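Local atomic coordinates of HD-GYP domain-containing protein (Bdellovibrio bacteriovorus, PDB entry 3TM8), a protein that binds a pair of iron ions and belongs to the HD-GYP family, whose conventional members are phosphodiesterases that hydrolyse the bacterial messenger cyclic-di-GMP. Residues 24-28 / 29-33; 65-69 / 70-74. All coordinates share one frame; numbering follows the deposited sequence. Where two conformers were deposited one is given.

Interaction 1. Residues 24-28 / 29-33; sequences VSIRV and STLRG. With DMS (dimethyl sulfoxide), chain G.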
loop_
_atom_site.group_PDB
_atom_site.type_symbol
_atom_site.label_atom_id
_atom_site.label_comp_id
_atom_site.label_asym_id
_atom_site.label_seq_id
_atom_site.Cartn_x
_atom_site.Cartn_y
_atom_site.Cartn_z
ATOM N N VAL A 24 3.258 -20.748 -13.279
ATOM C CA VAL A 24 2.277 -19.692 -13.062
ATOM C C VAL A 24 2.901 -18.629 -12.174
ATOM O O VAL A 24 3.754 -18.927 -11.334
ATOM C CB VAL A 24 0.965 -20.238 -12.448
ATOM C CG1 VAL A 24 1.231 -20.869 -11.106
ATOM C CG2 VAL A 24 -0.086 -19.143 -12.338
ATOM N N SER A 25 2.489 -17.381 -12.375
ATOM C CA SER A 25 3.056 -16.292 -11.599
ATOM C C SER A 25 2.379 -16.149 -10.239
ATOM O O SER A 25 1.191 -16.441 -10.070
ATOM C CB SER A 25 2.995 -14.974 -12.375
ATOM O OG SER A 25 1.668 -14.506 -12.472
ATOM N N ILE A 26 3.175 -15.720 -9.272
ATOM C CA ILE A 26 2.691 -15.351 -7.950
ATOM C C ILE A 26 3.299 -13.995 -7.597
ATOM O O ILE A 26 4.359 -13.633 -8.104
ATOM C CB ILE A 26 3.046 -16.413 -6.872
ATOM C CG1 ILE A 26 4.563 -16.573 -6.724
ATOM C CG2 ILE A 26 2.358 -17.745 -7.171
ATOM C CD1 ILE A 26 4.960 -17.280 -5.432
ATOM N N ARG A 27 2.631 -13.240 -6.735
ATOM C CA ARG A 27 3.178 -11.967 -6.289
ATOM C C ARG A 27 4.030 -12.191 -5.054
ATOM O O ARG A 27 3.641 -12.889 -4.124
ATOM C CB ARG A 27 2.066 -10.950 -6.034
ATOM C CG ARG A 27 1.227 -10.715 -7.272
ATOM C CD ARG A 27 0.361 -9.459 -7.190
ATOM N NE ARG A 27 -0.491 -9.402 -8.364
ATOM C CZ ARG A 27 -1.650 -10.041 -8.469
ATOM N NH1 ARG A 27 -2.126 -10.727 -7.433
ATOM N NH2 ARG A 27 -2.342 -9.977 -9.601
ATOM N N VAL A 28 5.213 -11.595 -5.049
ATOM C CA VAL A 28 6.179 -11.887 -4.003
ATOM C C VAL A 28 5.708 -11.459 -2.614
ATOM O O VAL A 28 6.127 -12.034 -1.615
ATOM C CB VAL A 28 7.560 -11.293 -4.357
ATOM C CG1 VAL A 28 8.532 -11.421 -3.191
ATOM C CG2 VAL A 28 8.106 -11.989 -5.604
ATOM N N SER A 29 4.817 -10.471 -2.546
ATOM C CA SER A 29 4.331 -10.032 -1.241
ATOM C C SER A 29 3.469 -11.079 -0.533
ATOM O O SER A 29 3.118 -10.890 0.623
ATOM C CB SER A 29 3.572 -8.714 -1.349
ATOM O OG SER A 29 2.396 -8.890 -2.102
ATOM N N THR A 30 3.129 -12.166 -1.225
ATOM C CA THR A 30 2.400 -13.271 -0.609
ATOM C C THR A 30 3.308 -14.282 0.095
ATOM O O THR A 30 2.811 -15.244 0.672
ATOM C CB THR A 30 1.504 -14.027 -1.621
ATOM O OG1 THR A 30 2.312 -14.675 -2.607
ATOM C CG2 THR A 30 0.504 -13.090 -2.287
ATOM N N LEU A 31 4.626 -14.092 0.018
ATOM C CA LEU A 31 5.577 -15.006 0.657
ATOM C C LEU A 31 6.066 -14.373 1.951
ATOM O O LEU A 31 6.986 -13.552 1.946
ATOM C CB LEU A 31 6.743 -15.327 -0.288
ATOM C CG LEU A 31 6.297 -15.997 -1.591
ATOM C CD1 LEU A 31 7.477 -16.089 -2.561
ATOM C CD2 LEU A 31 5.687 -17.382 -1.340
ATOM N N ARG A 32 5.404 -14.716 3.053
ATOM C CA ARG A 32 5.637 -14.039 4.319
ATOM C C ARG A 32 5.431 -15.010 5.463
ATOM O O ARG A 32 4.737 -16.019 5.314
ATOM C CB ARG A 32 4.656 -12.866 4.503
ATOM C CG ARG A 32 4.769 -11.733 3.483
ATOM C CD ARG A 32 6.025 -10.871 3.688
ATOM N NE ARG A 32 6.159 -9.840 2.651
ATOM C CZ ARG A 32 5.636 -8.616 2.713
ATOM N NH1 ARG A 32 4.977 -8.215 3.788
ATOM N NH2 ARG A 32 5.799 -7.774 1.704
ATOM N N GLY A 33 6.017 -14.694 6.611
ATOM C CA GLY A 33 5.756 -15.448 7.818
ATOM C C GLY A 33 6.487 -16.770 7.898
ATOM O O GLY A 33 7.296 -17.118 7.028
HETATM S S DMS G . 8.781 -8.706 -0.871
HETATM O O DMS G . 7.047 -8.276 -0.827
HETATM C C1 DMS G . 9.611 -7.297 -1.651
HETATM C C2 DMS G . 9.527 -8.624 0.777
HETATM O O HOH W 1 7.546 -11.209 0.585
#
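The guanidinium of R32 meets V28 through a water that lies in the guanidinium plane at its edge. R32 NE donates to this water over 2.8 Å, and the water in turn donates hydrogen bonds to V28 O and L31 O. DMS O, of a dimethyl sulfoxide probably from the crystallisation liquor, is also at the edge and in plane, taking a nearly straight bond from R32 NH2 (2.9 Å, N-H...O 166°). On one face sits S29 O, 3.8 Å above the plane and displaced toward the rim of the group. A bend at chi2 (-73°) folds the arginine back over the turn. The dimethyl sulfoxide also packs on V28, its S 3.6 Å from V28 CG1.

The turn itself is a short 3-10 element. T30 N donates to R27 O, and one residue further on L31 N donates to V28 O at 3.0 Å. R27 O is gripped twice, because T30 OG1 comes in nearly along the C=O axis at 2.7 Å; with chi1 at 65° the T30 hydroxyl sits between its own backbone N and carbonyl carbon, facing R27 O. The I26 and L31 side chains cross at about a right angle, with I26 CD1 4.0 Å from L31 CD1.

Outside partners fix the polar ends: R32 NH1 bonds D110 O and Q113 OE1, T30 OG1 also bonds Y85 OH, S29 OG bonds G114 O, and R27 bonds N118 and forms salt bridges to E122 and E125. The whole piece is thus the end of strand 23-27 turning off its antiparallel partner 74-78, with helix 82-97 against I26, T30 and L31 and helix 105-125 against R27, S29 and T30.

Interaction 2. Residues 65-69 / 70-74; sequences KRLKD and KKLRK
A 3-10 turn at residues 65-67 runs out into the surface loop that leads to strand 74-78, and the ammonium group of K70 reaches back to bind two carbonyls of that turn and its exit. K70 NZ donates to K68 O at 2.8 Å, approaching almost in line with the carbonyl (C=O...N 167°), and to K65 O at 3.1 Å, tilted only 17° from the carbonyl plane. K65 O has a second donor in K68 N, the i+3 bond of the turn. The lysine chain runs extended past R66 O, with K70 CD 3.3 Å from it, until a bend at chi4 (52°) turns NZ toward its two acceptors.

On the inner side, L67 and L72 cross roughly at right angles, touching through L67 CD2 and L72 CD1 at 4.1 Å. A water beside them holds the loop's backbone together: it donates to L67 O and accepts from K70 N and L72 N. K68 NZ and D69 OD2 add a weak salt bridge at 3.5 Å.

Elsewhere, R66 O meets Y52 OH, D69 N bonds T163 OG1 and K71 N bonds D164 OD1. D69 and K71 both adopt left-handed helical backbone angles, which bend the chain irregularly. The result is an irregular surface connection in which a lysine side chain bonds the carbonyls at the C-terminal end of a 3-10 turn before the chain enters strand 74-78.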
loop_
_atom_site.group_PDB
_atom_site.type_symbol
_atom_site.label_atom_id
_atom_site.label_comp_id
_atom_site.label_asym_id
_atom_site.label_seq_id
_atom_site.Cartn_x
_atom_site.Cartn_y
_atom_site.Cartn_z
ATOM N N LYS A 65 14.695 -11.076 4.420
ATOM C CA LYS A 65 15.709 -10.364 3.642
ATOM C C LYS A 65 15.965 -11.016 2.282
ATOM O O LYS A 65 16.367 -10.350 1.329
ATOM C CB LYS A 65 17.009 -10.246 4.438
ATOM C CG LYS A 65 16.881 -9.388 5.682
ATOM C CD LYS A 65 18.160 -9.424 6.499
ATOM C CE LYS A 65 17.977 -8.734 7.842
ATOM N NZ LYS A 65 19.156 -8.933 8.726
ATOM N N ARG A 66 15.722 -12.318 2.195
ATOM C CA ARG A 66 15.858 -13.031 0.929
ATOM C C ARG A 66 14.933 -12.471 -0.153
ATOM O O ARG A 66 15.142 -12.715 -1.341
ATOM C CB ARG A 66 15.566 -14.522 1.119
ATOM C CG ARG A 66 16.419 -15.220 2.169
ATOM C CD ARG A 66 16.138 -16.715 2.174
ATOM N NE ARG A 66 16.586 -17.342 0.933
ATOM C CZ ARG A 66 16.082 -18.459 0.421
ATOM N NH1 ARG A 66 15.091 -19.095 1.035
ATOM N NH2 ARG A 66 16.569 -18.940 -0.715
ATOM N N LEU A 67 13.902 -11.738 0.261
ATOM C CA LEU A 67 12.916 -11.208 -0.671
ATOM C C LEU A 67 12.926 -9.681 -0.724
ATOM O O LEU A 67 12.098 -9.087 -1.410
ATOM C CB LEU A 67 11.514 -11.702 -0.298
ATOM C CG LEU A 67 11.386 -13.225 -0.324
ATOM C CD1 LEU A 67 9.995 -13.671 0.130
ATOM C CD2 LEU A 67 11.716 -13.768 -1.714
ATOM N N LYS A 68 13.857 -9.066 -0.001
ATOM C CA LYS A 68 13.937 -7.608 0.097
ATOM C C LYS A 68 15.091 -7.025 -0.716
ATOM O O LYS A 68 16.102 -7.686 -0.937
ATOM C CB LYS A 68 14.082 -7.192 1.565
ATOM C CG LYS A 68 12.823 -7.415 2.396
ATOM C CD LYS A 68 13.064 -7.228 3.887
ATOM C CE LYS A 68 13.450 -5.799 4.232
ATOM N NZ LYS A 68 14.913 -5.550 4.110
ATOM N N ASP A 69 14.935 -5.776 -1.145
ATOM C CA ASP A 69 16.004 -5.033 -1.822
ATOM C C ASP A 69 16.396 -5.626 -3.173
ATOM O O ASP A 69 17.492 -5.364 -3.671
ATOM C CB ASP A 69 17.257 -4.944 -0.939
ATOM C CG ASP A 69 16.991 -4.275 0.377
ATOM O OD1 ASP A 69 16.783 -3.043 0.379
ATOM O OD2 ASP A 69 16.996 -4.978 1.408
ATOM N N LYS A 70 15.495 -6.401 -3.766
ATOM C CA LYS A 70 15.801 -7.123 -4.996
ATOM C C LYS A 70 14.816 -6.782 -6.113
ATOM O O LYS A 70 14.825 -7.412 -7.163
ATOM C CB LYS A 70 15.802 -8.623 -4.704
ATOM C CG LYS A 70 16.950 -9.048 -3.765
ATOM C CD LYS A 70 16.582 -10.287 -2.969
ATOM C CE LYS A 70 17.667 -10.709 -1.991
ATOM N NZ LYS A 70 18.153 -9.637 -1.077
ATOM N N LYS A 71 13.978 -5.771 -5.879
ATOM C CA LYS A 71 12.967 -5.343 -6.847
ATOM C C LYS A 71 12.083 -6.498 -7.317
ATOM O O LYS A 71 11.636 -6.530 -8.464
ATOM C CB LYS A 71 13.614 -4.636 -8.047
ATOM C CG LYS A 71 14.440 -3.413 -7.682
ATOM C CD LYS A 71 15.247 -2.924 -8.877
ATOM C CE LYS A 71 16.326 -1.934 -8.459
ATOM N NZ LYS A 71 17.139 -1.464 -9.620
ATOM N N LEU A 72 11.820 -7.443 -6.420
ATOM C CA LEU A 72 10.992 -8.591 -6.749
ATOM C C LEU A 72 9.523 -8.186 -6.744
ATOM O O LEU A 72 9.028 -7.572 -5.795
ATOM C CB LEU A 72 11.235 -9.727 -5.764
ATOM C CG LEU A 72 12.602 -10.394 -5.908
ATOM C CD1 LEU A 72 12.886 -11.256 -4.684
ATOM C CD2 LEU A 72 12.670 -11.215 -7.194
ATOM N N ARG A 73 8.837 -8.502 -7.827
ATOM C CA ARG A 73 7.414 -8.233 -7.933
ATOM C C ARG A 73 6.678 -9.552 -8.161
ATOM O O ARG A 73 5.856 -9.952 -7.343
ATOM C CB ARG A 73 7.131 -7.271 -9.086
ATOM C CG ARG A 73 7.878 -5.958 -8.997
ATOM C CD ARG A 73 7.569 -5.080 -10.200
ATOM N NE ARG A 73 8.464 -3.933 -10.276
ATOM C CZ ARG A 73 8.709 -3.249 -11.391
ATOM N NH1 ARG A 73 8.126 -3.599 -12.534
ATOM N NH2 ARG A 73 9.544 -2.221 -11.362
ATOM N N LYS A 74 6.972 -10.222 -9.273
ATOM C CA LYS A 74 6.411 -11.537 -9.553
ATOM C C LYS A 74 7.505 -12.581 -9.498
ATOM O O LYS A 74 8.635 -12.355 -9.951
ATOM C CB LYS A 74 5.777 -11.596 -10.948
ATOM C CG LYS A 74 4.631 -10.636 -11.197
ATOM C CD LYS A 74 3.338 -11.127 -10.593
ATOM C CE LYS A 74 2.184 -10.244 -11.041
ATOM N NZ LYS A 74 2.519 -8.806 -10.845
HETATM O O HOH W 2 12.779 -7.324 -3.444
#

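From the N terminus, strand 23-27 runs into interaction 1, whose 3-10 turn closes at 27-31 and sends the chain off toward strand 41-45. The hairpin of strands 41-45 and 48-53 follows, and then interaction 2 closes the last bend of the connection before strand 74-78. The two contacts stand in series, neither nested nor crossing, yet they touch in space. R73 O probably accepts a hydrogen bond from V28 N, continuing the antiparallel pairing of 23-27 with 74-78, while L72 packs on V28 and L67 on L31. Together they tie the ends of the two paired strands to each other, well away from the iron centre.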